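Local atomic coordinates of malonyl CoA-acyl carrier protein transacylase (Synechocystis sp. PCC 6803 substr. Kazusa, PDB entry 4RR5), a protein that catalyses transfer of the malonyl group from malonyl-CoA to the holo acyl carrier protein, a step that supplies fatty acid biosynthesis. Residues V19-T24 with Y64-I69; E44-D49 with Q60-V65; A54-T59 with V116-S121; T134-A139 with E155-S160; T202-H207 with K233-M238. One frame throughout, in Å; residues are numbered along the deposited sequence.

Interaction 1. Residues V19-T24 with Y64-I69; sequences VDLLST and YVIEAI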
# COMPACT_ATOMS: atom_id res chain seq x y z
N VAL A 19 -6.36 -7.88 15.77
CA VAL A 19 -7.27 -8.57 16.68
C VAL A 19 -7.25 -7.97 18.08
O VAL A 19 -8.29 -7.87 18.72
CB VAL A 19 -6.97 -10.04 16.77
CG1 VAL A 19 -7.92 -10.70 17.72
CG2 VAL A 19 -7.12 -10.66 15.40
N ASP A 20 -6.09 -7.49 18.52
CA ASP A 20 -6.02 -6.84 19.83
C ASP A 20 -6.73 -5.49 19.85
O ASP A 20 -6.97 -4.94 20.92
CB ASP A 20 -4.58 -6.63 20.27
CG ASP A 20 -3.83 -5.73 19.33
OD1 ASP A 20 -4.02 -5.89 18.11
OD2 ASP A 20 -3.07 -4.86 19.79
N LEU A 21 -7.05 -4.95 18.67
CA LEU A 21 -7.67 -3.63 18.59
C LEU A 21 -9.12 -3.66 19.04
O LEU A 21 -9.70 -2.63 19.37
CB LEU A 21 -7.60 -3.10 17.16
CG LEU A 21 -6.20 -2.98 16.59
CD1 LEU A 21 -6.29 -2.52 15.15
CD2 LEU A 21 -5.34 -2.02 17.44
N LEU A 22 -9.66 -4.87 19.07
CA LEU A 22 -11.08 -5.16 19.26
C LEU A 22 -11.68 -4.70 20.61
O LEU A 22 -12.89 -4.57 20.76
CB LEU A 22 -11.28 -6.66 19.08
CG LEU A 22 -12.69 -7.22 18.97
CD1 LEU A 22 -13.57 -6.35 18.06
CD2 LEU A 22 -12.60 -8.66 18.44
N SER A 23 -10.83 -4.44 21.59
CA SER A 23 -11.32 -3.96 22.86
C SER A 23 -11.64 -2.45 22.81
O SER A 23 -12.29 -1.93 23.72
CB SER A 23 -10.30 -4.27 23.95
OG SER A 23 -9.02 -3.75 23.63
N THR A 24 -11.20 -1.75 21.76
CA THR A 24 -11.59 -0.35 21.59
C THR A 24 -12.98 -0.25 20.93
O THR A 24 -13.34 -1.06 20.06
CB THR A 24 -10.54 0.46 20.73
OG1 THR A 24 -10.59 0.04 19.35
CG2 THR A 24 -9.12 0.26 21.26
N TYR A 64 -6.92 -2.52 4.86
CA TYR A 64 -7.58 -1.22 4.83
C TYR A 64 -8.40 -0.98 6.09
O TYR A 64 -8.34 0.10 6.67
CB TYR A 64 -8.47 -1.09 3.59
CG TYR A 64 -9.38 0.14 3.62
CD1 TYR A 64 -10.65 0.09 4.21
CD2 TYR A 64 -8.98 1.35 3.05
CE1 TYR A 64 -11.48 1.19 4.24
CE2 TYR A 64 -9.81 2.46 3.07
CZ TYR A 64 -11.06 2.37 3.67
OH TYR A 64 -11.89 3.46 3.68
N VAL A 65 -9.18 -1.97 6.50
CA VAL A 65 -10.05 -1.80 7.65
C VAL A 65 -9.22 -1.57 8.92
O VAL A 65 -9.53 -0.71 9.75
CB VAL A 65 -10.99 -3.02 7.82
CG1 VAL A 65 -11.67 -3.01 9.20
CG2 VAL A 65 -12.02 -3.08 6.71
N ILE A 66 -8.16 -2.35 9.06
CA ILE A 66 -7.29 -2.25 10.23
C ILE A 66 -6.54 -0.91 10.25
O ILE A 66 -6.47 -0.25 11.30
CB ILE A 66 -6.29 -3.42 10.28
CG1 ILE A 66 -7.03 -4.70 10.66
CG2 ILE A 66 -5.15 -3.12 11.25
CD1 ILE A 66 -6.24 -5.96 10.40
N GLU A 67 -6.00 -0.53 9.10
CA GLU A 67 -5.31 0.74 8.97
C GLU A 67 -6.23 1.94 9.25
O GLU A 67 -5.84 2.87 9.96
CB GLU A 67 -4.67 0.83 7.58
CG GLU A 67 -3.37 0.02 7.50
CD GLU A 67 -2.85 -0.21 6.09
OE1 GLU A 67 -3.42 0.35 5.12
OE2 GLU A 67 -1.85 -0.94 5.95
N ALA A 68 -7.45 1.92 8.71
CA ALA A 68 -8.43 2.96 9.04
C ALA A 68 -8.75 2.96 10.55
O ALA A 68 -8.90 4.02 11.14
CB ALA A 68 -9.70 2.78 8.24
N ILE A 69 -8.81 1.79 11.16
CA ILE A 69 -9.03 1.72 12.60
C ILE A 69 -7.86 2.33 13.36
O ILE A 69 -8.05 3.15 14.26
CB ILE A 69 -9.28 0.26 13.07
CG1 ILE A 69 -10.73 -0.14 12.78
CG2 ILE A 69 -8.97 0.08 14.57
CD1 ILE A 69 -10.97 -1.60 12.81
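L21 meets I66 and I69 where a loop of the acyltransferase domain, between strand 3-7 and helix 25-38, lies against the long helix 56-76. Apolar contact carries the whole interaction. A single methyl of L21 does the touching: CD1 lies 3.8 Å from CG2 of I69 and 4.1 Å from CG2 of I66. The two isoleucines stand three residues apart, nearly one helical turn, so their CG2 branches line up on one side of the helix and receive the leucine between them. The L21 side chain lies nearly perpendicular to that of I66 and aslant that of I69. In I69, CG2 lies opposite the backbone N across the CA-CB bond, which sends this branch, and not the longer CG1 arm, to the leucine. Y31 of helix 25-38 packs on both isoleucines.

Hydrogen bonds shape the loop itself. V19-L21 form a short 3-10 turn, and the carbonyl of L21 accepts from both the amide and the hydroxyl of T24. T24 is the N-cap of helix 25-38, its OG1 also bonded to A27 N. The hydroxyl bond, T24 OG1 to L21 O, measures 2.8 Å and lies almost on the line of the carbonyl, at a C=O...O angle of 161°.

Interaction 2. Residues E44-D49 with Q60-V65; sequences EKCQGD and QPCLYV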
# COMPACT_ATOMS: atom_id res chain seq x y z
N GLU A 44 -12.40 -12.30 12.04
CA GLU A 44 -12.35 -13.75 11.83
C GLU A 44 -11.30 -14.11 10.80
O GLU A 44 -10.50 -15.00 11.02
CB GLU A 44 -13.72 -14.29 11.41
CG GLU A 44 -14.81 -14.24 12.51
CD GLU A 44 -14.61 -15.27 13.63
OE1 GLU A 44 -14.24 -16.42 13.34
OE2 GLU A 44 -14.82 -14.92 14.82
N LYS A 45 -11.29 -13.38 9.69
CA LYS A 45 -10.39 -13.68 8.58
C LYS A 45 -8.91 -13.44 8.93
O LYS A 45 -8.03 -14.13 8.44
CB LYS A 45 -10.80 -12.85 7.35
CG LYS A 45 -10.03 -13.15 6.06
CD LYS A 45 -10.16 -14.60 5.60
CE LYS A 45 -11.62 -15.03 5.46
NZ LYS A 45 -12.38 -14.22 4.46
N CYS A 46 -8.64 -12.47 9.80
CA CYS A 46 -7.27 -12.19 10.21
C CYS A 46 -6.72 -13.27 11.15
O CYS A 46 -5.52 -13.31 11.43
CB CYS A 46 -7.18 -10.82 10.89
SG CYS A 46 -7.25 -9.41 9.76
N GLN A 47 -7.60 -14.12 11.65
CA GLN A 47 -7.18 -15.15 12.58
C GLN A 47 -7.18 -16.51 11.91
O GLN A 47 -7.07 -17.54 12.58
CB GLN A 47 -8.09 -15.18 13.79
CG GLN A 47 -7.93 -14.00 14.68
CD GLN A 47 -8.80 -14.13 15.88
OE1 GLN A 47 -10.00 -13.83 15.83
NE2 GLN A 47 -8.23 -14.62 16.97
N GLY A 48 -7.33 -16.50 10.60
CA GLY A 48 -7.39 -17.72 9.83
C GLY A 48 -6.05 -18.21 9.34
O GLY A 48 -5.00 -17.78 9.80
N ASP A 49 -6.10 -19.12 8.39
CA ASP A 49 -4.91 -19.65 7.77
C ASP A 49 -4.06 -18.56 7.14
O ASP A 49 -4.58 -17.61 6.54
CB ASP A 49 -5.32 -20.68 6.72
CG ASP A 49 -4.18 -21.55 6.31
OD1 ASP A 49 -3.38 -21.11 5.45
OD2 ASP A 49 -4.08 -22.67 6.86
N GLN A 60 -6.42 -7.18 1.10
CA GLN A 60 -6.57 -5.76 0.87
C GLN A 60 -7.66 -5.17 1.77
O GLN A 60 -7.39 -4.24 2.52
CB GLN A 60 -6.82 -5.46 -0.62
CG GLN A 60 -5.64 -5.81 -1.50
CD GLN A 60 -5.73 -5.15 -2.87
OE1 GLN A 60 -6.24 -4.04 -3.00
NE2 GLN A 60 -5.24 -5.84 -3.89
N PRO A 61 -8.89 -5.72 1.73
CA PRO A 61 -9.84 -5.07 2.65
C PRO A 61 -9.47 -5.27 4.13
O PRO A 61 -9.78 -4.40 4.95
CB PRO A 61 -11.18 -5.75 2.31
CG PRO A 61 -10.82 -6.99 1.58
CD PRO A 61 -9.53 -6.74 0.88
N CYS A 62 -8.82 -6.38 4.47
CA CYS A 62 -8.35 -6.55 5.84
C CYS A 62 -7.35 -5.45 6.25
O CYS A 62 -7.50 -4.84 7.32
CB CYS A 62 -7.72 -7.93 6.03
SG CYS A 62 -8.92 -9.23 6.34
N LEU A 63 -6.34 -5.20 5.42
CA LEU A 63 -5.35 -4.17 5.72
C LEU A 63 -5.99 -2.78 5.77
O LEU A 63 -5.64 -1.97 6.62
CB LEU A 63 -4.22 -4.18 4.70
CG LEU A 63 -3.19 -5.29 4.84
CD1 LEU A 63 -2.19 -5.22 3.69
CD2 LEU A 63 -2.48 -5.19 6.18
N TYR A 64 -6.92 -2.52 4.86
CA TYR A 64 -7.58 -1.22 4.83
C TYR A 64 -8.40 -0.98 6.09
O TYR A 64 -8.34 0.10 6.67
CB TYR A 64 -8.47 -1.09 3.59
CG TYR A 64 -9.38 0.14 3.62
CD1 TYR A 64 -10.65 0.09 4.21
CD2 TYR A 64 -8.98 1.35 3.05
CE1 TYR A 64 -11.48 1.19 4.24
CE2 TYR A 64 -9.81 2.46 3.07
CZ TYR A 64 -11.06 2.37 3.67
OH TYR A 64 -11.89 3.46 3.68
N VAL A 65 -9.18 -1.97 6.50
CA VAL A 65 -10.05 -1.80 7.65
C VAL A 65 -9.22 -1.57 8.92
O VAL A 65 -9.53 -0.71 9.75
CB VAL A 65 -10.99 -3.02 7.82
CG1 VAL A 65 -11.67 -3.01 9.20
CG2 VAL A 65 -12.02 -3.08 6.71
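C46 and C62 face each other sulfur to sulfur, each side chain leaving its own backbone in the direction of the other segment. Their SG atoms are 3.8 Å apart, far beyond disulfide length, so the pair is a van der Waals contact between two thiols. Both sulfurs take the same first torsion, SG opposite the carbonyl carbon (chi1 -76° in C46 and -82° in C62). The meeting is not purely end on: SG of C46 also lies 4.0 Å from CB of C62, reaching a little way along its side. The backbones come close here, with the CA atoms of C46 and C62 7.2 Å apart, a spacing that two small side chains can fill.

K45 comes to the same sulfur from a second direction. Its CG lies 4.1 Å from SG of C62, so the thiol of C62 is touched by the C46 sulfur and by the lysine methylene. Beyond CG the lysine chain is folded, bent at chi2, chi3 and chi4, and it turns its ammonium group away from the sulfurs. NZ donates a hydrogen bond to OD1 of N58, one turn before C62 on helix 56-76, and the charge also makes a cation-pi contact with W40. The aliphatic part of K45 is therefore used for packing and its end for polar contacts.

M17 closes on C46 from a neighbouring loop. The arrangement is plain helix-to-helix packing within the acyltransferase fold, the C-terminal end of the short helix 42-46 resting on the early turns of helix 56-76, away from the active site.

Interaction 3. Residues A54-T59 with V116-S121; sequences ALTQNT and VMASAS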
# COMPACT_ATOMS: atom_id res chain seq x y z
N ALA A 54 -3.24 -14.28 2.81
CA ALA A 54 -2.36 -13.65 1.84
C ALA A 54 -3.04 -13.48 0.48
O ALA A 54 -2.58 -12.69 -0.35
CB ALA A 54 -1.07 -14.45 1.70
N LEU A 55 -4.14 -14.19 0.26
CA LEU A 55 -4.93 -13.99 -0.94
C LEU A 55 -5.43 -12.55 -0.99
O LEU A 55 -6.17 -12.11 -0.10
CB LEU A 55 -6.11 -14.98 -1.00
CG LEU A 55 -5.73 -16.47 -1.01
CD1 LEU A 55 -6.94 -17.35 -1.24
CD2 LEU A 55 -4.63 -16.76 -2.03
N THR A 56 -5.04 -11.83 -2.04
CA THR A 56 -5.21 -10.38 -2.11
C THR A 56 -6.67 -9.91 -1.92
O THR A 56 -6.88 -8.79 -1.46
CB THR A 56 -4.65 -9.82 -3.44
OG1 THR A 56 -4.26 -8.45 -3.27
CG2 THR A 56 -5.67 -9.93 -4.58
N GLN A 57 -7.65 -10.76 -2.22
CA GLN A 57 -9.06 -10.41 -2.02
C GLN A 57 -9.46 -10.43 -0.55
O GLN A 57 -10.48 -9.86 -0.17
CB GLN A 57 -9.98 -11.35 -2.82
CG GLN A 57 -10.00 -12.82 -2.36
CD GLN A 57 -8.92 -13.68 -3.03
OE1 GLN A 57 -8.15 -13.21 -3.87
NE2 GLN A 57 -8.88 -14.96 -2.65
N ASN A 58 -8.66 -11.10 0.28
CA ASN A 58 -8.79 -11.00 1.73
C ASN A 58 -7.89 -9.89 2.27
O ASN A 58 -8.33 -9.03 3.03
CB ASN A 58 -8.44 -12.33 2.41
CG ASN A 58 -9.41 -13.46 2.05
OD1 ASN A 58 -10.62 -13.26 1.91
ND2 ASN A 58 -8.87 -14.67 1.90
N THR A 59 -6.63 -9.93 1.86
CA THR A 59 -5.62 -9.06 2.42
C THR A 59 -5.95 -7.58 2.27
O THR A 59 -5.79 -6.81 3.22
CB THR A 59 -4.27 -9.29 1.76
OG1 THR A 59 -4.01 -10.70 1.66
CG2 THR A 59 -3.17 -8.60 2.56
N VAL A 116 -10.91 -7.42 -8.72
CA VAL A 116 -10.31 -7.20 -10.02
C VAL A 116 -8.93 -7.83 -10.11
O VAL A 116 -8.66 -8.64 -11.00
CB VAL A 116 -10.19 -5.68 -10.33
CG1 VAL A 116 -9.22 -5.43 -11.46
CG2 VAL A 116 -11.56 -5.05 -10.61
N MET A 117 -8.05 -7.48 -9.17
CA MET A 117 -6.66 -7.94 -9.20
C MET A 117 -6.55 -9.44 -8.94
O MET A 117 -5.69 -10.11 -9.51
CB MET A 117 -5.81 -7.15 -8.20
CG MET A 117 -5.83 -5.66 -8.48
SD MET A 117 -5.02 -4.67 -7.21
CE MET A 117 -3.48 -5.56 -7.12
N ALA A 118 -7.43 -9.95 -8.08
CA ALA A 118 -7.47 -11.39 -7.80
C ALA A 118 -7.88 -12.20 -9.04
O ALA A 118 -7.37 -13.29 -9.25
CB ALA A 118 -8.43 -11.67 -6.65
N SER A 119 -8.78 -11.65 -9.85
CA SER A 119 -9.24 -12.31 -11.06
C SER A 119 -8.34 -11.99 -12.24
O SER A 119 -8.45 -12.61 -13.30
CB SER A 119 -10.67 -11.89 -11.40
OG SER A 119 -11.53 -12.12 -10.31
N ALA A 120 -7.47 -11.01 -12.07
CA ALA A 120 -6.59 -10.58 -13.15
C ALA A 120 -5.27 -11.29 -13.04
O ALA A 120 -4.22 -10.64 -13.02
CB ALA A 120 -6.39 -9.08 -13.12
N SER A 121 -5.31 -12.61 -12.97
CA SER A 121 -4.09 -13.36 -12.81
C SER A 121 -3.56 -13.86 -14.15
O SER A 121 -4.09 -13.52 -15.21
CB SER A 121 -4.31 -14.51 -11.83
OG SER A 121 -3.10 -14.82 -11.16
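Three torsions, one in T56 and two in Q57, set up this contact, in which T56 and Q57 receive A118. In T56 the OG1 branch takes the place opposite the backbone N (chi1 -154°), which leaves the methyl CG2 between the N and the carbonyl carbon and directed at A118. In Q57 it is CG that occupies this hindered site (chi1 67°), and a second bend at chi2 (-88°) folds the amide back toward the other helix.

The methyl of A118 sits between the two residues. CB lies 3.9 Å from CG2 of T56, and this threonine methyl is equally close to A118 N, so it rests on the backbone as well. CB also lies 4.1 Å from CB of Q57, while OE1 of Q57 is the nearest amide atom to it. Alanine allows the helices to approach closely: the CA atoms of Q57 and A118 are 6.1 Å apart.

Here the first turn of helix 56-76 meets the last turn of helix 103-119 in the acyltransferase domain. L55 is the N-cap residue, and its carbonyl accepts from the amides of N58 and T59. The hydroxyl of T56 is turned away from A118 to hydrogen-bond with Q10 and with Q60.

The side chain of the adjacent M117 lies near the probable catalytic centre, about 6 Å, nearest atoms, from those of S88 and H188, the catalytic residues inferred by similarity, and about 3 Å from a bound acetate ion.

Interaction 4. Residues T134-A139 with E155-S160; sequences TQLQQA and EQVVIS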
# COMPACT_ATOMS: atom_id res chain seq x y z
N THR A 134 22.69 -0.92 -12.93
CA THR A 134 23.07 -0.94 -14.34
C THR A 134 22.55 -2.18 -15.07
O THR A 134 21.91 -2.07 -16.11
CB THR A 134 24.60 -0.86 -14.48
OG1 THR A 134 25.09 0.26 -13.73
CG2 THR A 134 25.00 -0.72 -15.94
N GLN A 135 22.83 -3.36 -14.52
CA GLN A 135 22.36 -4.61 -15.11
C GLN A 135 20.84 -4.73 -15.07
O GLN A 135 20.26 -5.49 -15.84
CB GLN A 135 22.97 -5.81 -14.39
CG GLN A 135 24.42 -6.02 -14.72
CD GLN A 135 25.05 -7.04 -13.81
OE1 GLN A 135 24.36 -7.90 -13.25
NE2 GLN A 135 26.37 -6.96 -13.65
N LEU A 136 20.20 -4.01 -14.16
CA LEU A 136 18.75 -4.01 -14.12
C LEU A 136 18.19 -3.28 -15.34
O LEU A 136 17.24 -3.75 -15.96
CB LEU A 136 18.23 -3.38 -12.83
CG LEU A 136 16.71 -3.45 -12.71
CD1 LEU A 136 16.23 -4.91 -12.80
CD2 LEU A 136 16.20 -2.78 -11.44
N GLN A 137 18.80 -2.14 -15.68
CA GLN A 137 18.33 -1.33 -16.81
C GLN A 137 18.48 -2.02 -18.15
O GLN A 137 17.60 -1.91 -19.00
CB GLN A 137 19.08 -0.02 -16.88
CG GLN A 137 18.34 1.11 -16.27
CD GLN A 137 19.25 1.87 -15.37
OE1 GLN A 137 20.46 1.80 -15.53
NE2 GLN A 137 18.69 2.55 -14.38
N GLN A 138 19.60 -2.70 -18.35
CA GLN A 138 19.82 -3.41 -19.60
C GLN A 138 18.75 -4.50 -19.75
O GLN A 138 18.19 -4.68 -20.83
CB GLN A 138 21.24 -4.01 -19.66
CG GLN A 138 21.53 -5.04 -18.57
CD GLN A 138 22.84 -5.77 -18.76
OE1 GLN A 138 23.60 -5.49 -19.69
NE2 GLN A 138 23.11 -6.73 -17.88
N ALA A 139 18.44 -5.19 -18.65
CA ALA A 139 17.50 -6.31 -18.67
C ALA A 139 16.06 -5.81 -18.79
O ALA A 139 15.16 -6.59 -19.11
CB ALA A 139 17.66 -7.15 -17.42
N GLU A 155 18.18 -0.10 -2.44
CA GLU A 155 18.58 -1.49 -2.41
C GLU A 155 17.51 -2.41 -2.99
O GLU A 155 17.77 -3.59 -3.26
CB GLU A 155 18.89 -1.92 -0.98
CG GLU A 155 19.64 -0.89 -0.15
CD GLU A 155 20.13 -1.47 1.16
OE1 GLU A 155 19.70 -2.60 1.50
OE2 GLU A 155 20.94 -0.81 1.85
N GLN A 156 16.30 -1.90 -3.17
CA GLN A 156 15.17 -2.78 -3.46
C GLN A 156 14.14 -2.26 -4.46
O GLN A 156 13.63 -1.13 -4.33
CB GLN A 156 14.44 -3.14 -2.18
CG GLN A 156 13.30 -4.08 -2.46
CD GLN A 156 12.43 -4.31 -1.26
OE1 GLN A 156 12.91 -4.27 -0.12
NE2 GLN A 156 11.15 -4.55 -1.51
N VAL A 157 13.81 -3.11 -5.43
CA VAL A 157 12.70 -2.88 -6.33
C VAL A 157 11.85 -4.12 -6.45
O VAL A 157 12.21 -5.18 -5.96
CB VAL A 157 13.16 -2.50 -7.74
CG1 VAL A 157 13.99 -1.20 -7.72
CG2 VAL A 157 13.91 -3.67 -8.39
N VAL A 158 10.71 -3.96 -7.11
CA VAL A 158 9.89 -5.08 -7.50
C VAL A 158 9.61 -4.99 -8.99
O VAL A 158 9.17 -3.95 -9.47
CB VAL A 158 8.58 -5.10 -6.72
CG1 VAL A 158 7.57 -6.02 -7.39
CG2 VAL A 158 8.85 -5.53 -5.27
N ILE A 159 9.88 -6.05 -9.72
CA ILE A 159 9.55 -6.08 -11.14
C ILE A 159 8.27 -6.87 -11.36
O ILE A 159 7.88 -7.66 -10.50
CB ILE A 159 10.69 -6.66 -12.00
CG1 ILE A 159 11.08 -8.05 -11.51
CG2 ILE A 159 11.90 -5.75 -11.98
CD1 ILE A 159 12.16 -8.66 -12.36
N SER A 160 7.62 -6.65 -12.49
CA SER A 160 6.30 -7.22 -12.75
C SER A 160 6.18 -7.63 -14.21
O SER A 160 6.73 -6.97 -15.08
CB SER A 160 5.20 -6.22 -12.38
OG SER A 160 3.90 -6.77 -12.55
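L136 on helix 133-140 looks across to strand 156-161, with its CA 9.9 Å from that of I159, so backbone and backbone stay well apart and side chains alone fill the interval. L136 reaches over with both methyls. CD2 meets CG2 of V157 at 3.9 Å, while CD1 approaches CG2 of I159 more loosely, at 4.5 Å. The leucine is extended from the helix because CG swings clear of the backbone N (chi1 -176°), and its fork then divides between two residues of the strand.

Those residues are V157 and I159, which alternate with V158 and so present their side chains on the same face of the sheet. L136 and V157 point toward each other from the two sides and meet only near their ends, methyl to methyl. In V157 the methyl that touches is CG2, the branch held between the backbone N and the carbonyl carbon.

The setting is the smaller subdomain of the acyltransferase fold, a mixed sheet with helices packed on it. Helix 133-140 follows strand 124-129 and covers one face of the sheet, in which strand 156-161 is a central member: V157 and I159 bond through their backbones to L128 and A126 of strand 124-129, and V158 to A149 and N150 of strand 146-153. F131 lies against both L136 and V157, enlarging the apolar patch on that side, and I159 continues it to V166 and I169 of helix 163-171. The side chain of I159 is about 10 Å, nearest atoms, from that of H188, the active-site histidine inferred by similarity.

Interaction 5. Residues T202-H207 with K233-M238; sequences TLTACH and KLIQQM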
# COMPACT_ATOMS: atom_id res chain seq x y z
N THR A 202 -15.84 2.78 -12.31
CA THR A 202 -16.34 2.88 -10.93
C THR A 202 -15.72 4.06 -10.15
O THR A 202 -16.43 4.81 -9.45
CB THR A 202 -16.07 1.57 -10.16
OG1 THR A 202 -16.99 0.56 -10.58
CG2 THR A 202 -16.19 1.79 -8.64
N LEU A 203 -14.41 4.22 -10.27
CA LEU A 203 -13.70 5.24 -9.51
C LEU A 203 -14.09 6.67 -9.90
O LEU A 203 -14.31 7.51 -9.02
CB LEU A 203 -12.19 5.08 -9.65
CG LEU A 203 -11.44 4.50 -8.44
CD1 LEU A 203 -9.93 4.43 -8.68
CD2 LEU A 203 -11.73 5.31 -7.19
N THR A 204 -14.18 6.94 -11.20
CA THR A 204 -14.52 8.30 -11.66
C THR A 204 -15.90 8.78 -11.21
O THR A 204 -16.10 9.98 -11.06
CB THR A 204 -14.42 8.43 -13.21
OG1 THR A 204 -14.62 7.15 -13.82
CG2 THR A 204 -13.07 8.97 -13.64
N ALA A 205 -16.84 7.86 -10.97
CA ALA A 205 -18.21 8.20 -10.54
C ALA A 205 -18.27 8.52 -9.06
O ALA A 205 -19.33 8.84 -8.52
CB ALA A 205 -19.17 7.08 -10.85
N CYS A 206 -17.13 8.41 -8.40
CA CYS A 206 -17.06 8.58 -6.97
C CYS A 206 -16.57 9.99 -6.70
O CYS A 206 -15.54 10.39 -7.24
CB CYS A 206 -16.14 7.51 -6.36
SG CYS A 206 -15.93 7.63 -4.58
N HIS A 207 -17.29 10.77 -5.90
CA HIS A 207 -16.84 12.12 -5.60
C HIS A 207 -15.69 12.10 -4.60
O HIS A 207 -15.79 11.45 -3.57
CB HIS A 207 -17.96 12.98 -5.05
CG HIS A 207 -17.48 14.24 -4.39
ND1 HIS A 207 -16.68 15.16 -5.03
CD2 HIS A 207 -17.68 14.72 -3.14
CE1 HIS A 207 -16.41 16.16 -4.21
NE2 HIS A 207 -17.00 15.92 -3.06
N LYS A 233 -4.53 10.50 -10.01
CA LYS A 233 -3.37 9.71 -9.63
C LYS A 233 -3.75 8.28 -9.17
O LYS A 233 -3.03 7.32 -9.42
CB LYS A 233 -2.60 10.41 -8.52
CG LYS A 233 -2.14 11.83 -8.83
CD LYS A 233 -1.26 12.31 -7.71
CE LYS A 233 -0.72 13.70 -7.91
NZ LYS A 233 0.50 13.84 -7.07
N LEU A 234 -4.89 8.15 -8.49
CA LEU A 234 -5.30 6.84 -7.99
C LEU A 234 -5.75 5.94 -9.15
O LEU A 234 -5.38 4.77 -9.24
CB LEU A 234 -6.41 7.00 -6.95
CG LEU A 234 -6.92 5.70 -6.33
CD1 LEU A 234 -5.82 5.09 -5.44
CD2 LEU A 234 -8.21 5.93 -5.54
N ILE A 235 -6.54 6.51 -10.05
CA ILE A 235 -6.97 5.82 -11.27
C ILE A 235 -5.78 5.30 -12.06
O ILE A 235 -5.84 4.23 -12.66
CB ILE A 235 -7.83 6.75 -12.16
CG1 ILE A 235 -9.25 6.85 -11.57
CG2 ILE A 235 -7.87 6.26 -13.61
CD1 ILE A 235 -10.13 7.81 -12.29
N GLN A 236 -4.68 6.06 -12.05
CA GLN A 236 -3.46 5.66 -12.73
C GLN A 236 -2.64 4.61 -11.97
O GLN A 236 -1.71 4.00 -12.52
CB GLN A 236 -2.61 6.89 -13.01
CG GLN A 236 -3.20 7.77 -14.10
CD GLN A 236 -2.58 9.15 -14.15
OE1 GLN A 236 -1.64 9.44 -13.42
NE2 GLN A 236 -3.09 10.00 -15.03
N GLN A 237 -2.98 4.36 -10.71
CA GLN A 237 -2.10 3.61 -9.83
C GLN A 237 -1.99 2.13 -10.20
O GLN A 237 -0.94 1.53 -10.04
CB GLN A 237 -2.57 3.72 -8.39
CG GLN A 237 -1.69 3.00 -7.39
CD GLN A 237 -2.46 2.63 -6.16
OE1 GLN A 237 -3.55 2.06 -6.25
NE2 GLN A 237 -1.91 2.95 -4.99
N MET A 238 -3.08 1.56 -10.70
CA MET A 238 -3.10 0.12 -10.82
C MET A 238 -2.18 -0.39 -11.94
O MET A 238 -1.65 -1.50 -11.85
CB MET A 238 -4.52 -0.39 -11.03
CG MET A 238 -4.60 -1.90 -10.95
SD MET A 238 -6.23 -2.56 -11.27
CE MET A 238 -7.12 -1.91 -9.86
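L203 gives the contact its centre, packing on L234 and I235 of the facing helix. Starting at CB, it already lies 3.9 Å from CG1 of I235. Past CG the chain forks. CD1 sits in the angle between two residues, 3.8 Å from CG1 of I235 and 3.9 Å from CD2 of L234. The other methyl, CD2, meets only L234 of the facing helix and lies 3.9 Å from its CD2. L234 is met at about a right angle, whereas I235 runs alongside in the opposite direction. With chi1 at -179° the L234 chain runs away from its own N, which carries its isopropyl end out to L203.

T204 adds a contact at the outer edge, where its CG2 approaches CD1 of I235 across the end of that side chain. Its hydroxyl turns back into its own helix, to the carbonyl of A200.

The last turn of helix 193-204 thus packs on the C-terminal part of helix 227-235. L109 of helix 103-119 and F208 close on L203, and L234 lies against E91, Y92 and L95 of helix 90-97, the helix after S88, the active-site serine inferred by similarity, in a bundle of helices around the parallel sheet.

How the interactions relate
From the N terminus, interaction 1 closes a mainly helical loop from the segment after strand 3-7 to helix 56-76. Interaction 2 lies within that span and ends on the same helix; the two share Y64 and V65 and touch through C46 and I66. Interaction 3 starts between the segments of interaction 2 and runs to helix 103-119, so it crosses interactions 1 and 2; Q60 and M117 pack together where it meets interaction 2. Three contacts thus converge on helix 56-76. Interactions 4 and 5 follow in series. Interaction 4 closes a short loop in the separate mixed sheet, without touching the other four contacts, and interaction 5 joins helices 193-204 and 227-235, meeting interaction 3 through M238.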